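Side-chain contact in neurotoxin (Clostridium botulinum, PDB 1ZB7), which acts as a zinc endopeptidase that enters the host cytosol and cleaves synaptobrevins, cutting VAMP2 at an Ala-Ala bond: residues A292-N295 with F296-I299. Numbering follows the deposited sequence.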
loop_
_atom_site.group_PDB
_atom_site.type_symbol
_atom_site.label_atom_id
_atom_site.label_comp_id
_atom_site.label_asym_id
_atom_site.label_seq_id
_atom_site.Cartn_x
_atom_site.Cartn_y
_atom_site.Cartn_z
ATOM N N ALA A 292 -15.795 -16.693 -8.869
ATOM C CA ALA A 292 -15.396 -17.120 -10.184
ATOM C C ALA A 292 -16.049 -18.513 -10.511
ATOM O O ALA A 292 -16.545 -18.750 -11.617
ATOM C CB ALA A 292 -13.882 -17.180 -10.241
ATOM N N LEU A 293 -16.095 -19.399 -9.519
ATOM C CA LEU A 293 -16.630 -20.715 -9.701
ATOM C C LEU A 293 -18.123 -20.624 -10.035
ATOM O O LEU A 293 -18.546 -21.148 -11.038
ATOM C CB LEU A 293 -16.363 -21.580 -8.477
ATOM C CG LEU A 293 -16.993 -22.965 -8.452
ATOM C CD1 LEU A 293 -16.485 -23.816 -9.541
ATOM C CD2 LEU A 293 -16.747 -23.577 -7.073
ATOM N N GLN A 294 -18.864 -19.873 -9.239
ATOM C CA GLN A 294 -20.258 -19.596 -9.467
ATOM C C GLN A 294 -20.493 -18.952 -10.859
ATOM O O GLN A 294 -21.421 -19.314 -11.557
ATOM C CB GLN A 294 -20.823 -18.719 -8.311
ATOM C CG GLN A 294 -22.349 -18.498 -8.291
ATOM C CD GLN A 294 -23.169 -19.815 -8.410
ATOM O OE1 GLN A 294 -23.329 -20.520 -7.408
ATOM N NE2 GLN A 294 -23.707 -20.131 -9.610
ATOM N N ASN A 295 -19.641 -18.017 -11.247
ATOM C CA ASN A 295 -19.701 -17.457 -12.596
ATOM C C ASN A 295 -19.595 -18.590 -13.688
ATOM O O ASN A 295 -20.337 -18.607 -14.648
ATOM C CB ASN A 295 -18.578 -16.392 -12.824
ATOM C CG ASN A 295 -18.833 -15.093 -12.161
ATOM O OD1 ASN A 295 -19.867 -14.883 -11.629
ATOM N ND2 ASN A 295 -17.845 -14.181 -12.193
ATOM N N PHE A 296 -18.631 -19.487 -13.554
ATOM C CA PHE A 296 -18.501 -20.587 -14.522
ATOM C C PHE A 296 -19.747 -21.472 -14.507
ATOM O O PHE A 296 -20.246 -21.849 -15.591
ATOM C CB PHE A 296 -17.235 -21.405 -14.255
ATOM C CG PHE A 296 -15.946 -20.821 -14.825
ATOM C CD1 PHE A 296 -15.696 -19.448 -14.862
ATOM C CD2 PHE A 296 -14.962 -21.658 -15.246
ATOM C CE1 PHE A 296 -14.479 -18.927 -15.337
ATOM C CE2 PHE A 296 -13.724 -21.122 -15.741
ATOM C CZ PHE A 296 -13.516 -19.765 -15.758
ATOM N N GLN A 297 -20.236 -21.846 -13.293
ATOM C CA GLN A 297 -21.452 -22.625 -13.180
ATOM C C GLN A 297 -22.653 -21.914 -13.853
ATOM O O GLN A 297 -23.425 -22.532 -14.557
ATOM C CB GLN A 297 -21.780 -23.013 -11.730
ATOM C CG GLN A 297 -20.622 -23.851 -11.083
ATOM C CD GLN A 297 -20.725 -24.008 -9.532
ATOM O OE1 GLN A 297 -21.231 -23.103 -8.818
ATOM N NE2 GLN A 297 -20.248 -25.161 -9.022
ATOM N N ASP A 298 -22.778 -20.607 -13.671
ATOM C CA ASP A 298 -23.818 -19.860 -14.356
ATOM C C ASP A 298 -23.756 -20.003 -15.873
ATOM O O ASP A 298 -24.813 -20.107 -16.546
ATOM C CB ASP A 298 -23.831 -18.385 -13.942
ATOM C CG ASP A 298 -24.181 -18.169 -12.424
ATOM O OD1 ASP A 298 -24.777 -18.995 -11.714
ATOM O OD2 ASP A 298 -23.815 -17.110 -11.924
ATOM N N ILE A 299 -22.543 -19.997 -16.413
ATOM C CA ILE A 299 -22.332 -20.153 -17.856
ATOM C C ILE A 299 -22.694 -21.570 -18.285
ATOM O O ILE A 299 -23.410 -21.745 -19.270
ATOM C CB ILE A 299 -20.918 -19.753 -18.317
ATOM C CG1 ILE A 299 -20.716 -18.244 -18.045
ATOM C CG2 ILE A 299 -20.662 -20.153 -19.787
ATOM C CD1 ILE A 299 -21.803 -17.319 -18.603
#
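The carbonyl oxygens of A292, L293, Q294 and N295 each accept the amide N-H of the residue four further on, from F296 to I299; F296 N lies 2.9 Å from A292 O, as expected of regular alpha-helix. One side-chain bond spans the same i to i+4 step: Q294 NE2 lies 2.6 Å from D298 OD1, but its N-H angle of 128° marks it as weak. Q294 reaches D298 because CG stands opposite the backbone N (chi1 -171°) and the chain then bends at chi2, and the amide and carboxylate planes end up 29° apart. On the adjacent face of the helix, the L293 isobutyl group lies obliquely against the Q297 side chain, with L293 CG 4.0 Å from Q297 CD; Q297 CG also rests 3.4 Å from L293 O. On the buried side, F296 CD1 approaches A292 O obliquely at 3.4 Å, while the ring makes edge-to-face contacts with Y327 and F344. N295 ND2 donates to S184 O. These contacts are those of an amphipathic helix, 282-303, of the clostridial neurotoxin protease, with A292 and F296 packed on helix 341-354 and the exposed Q294 on its polar side.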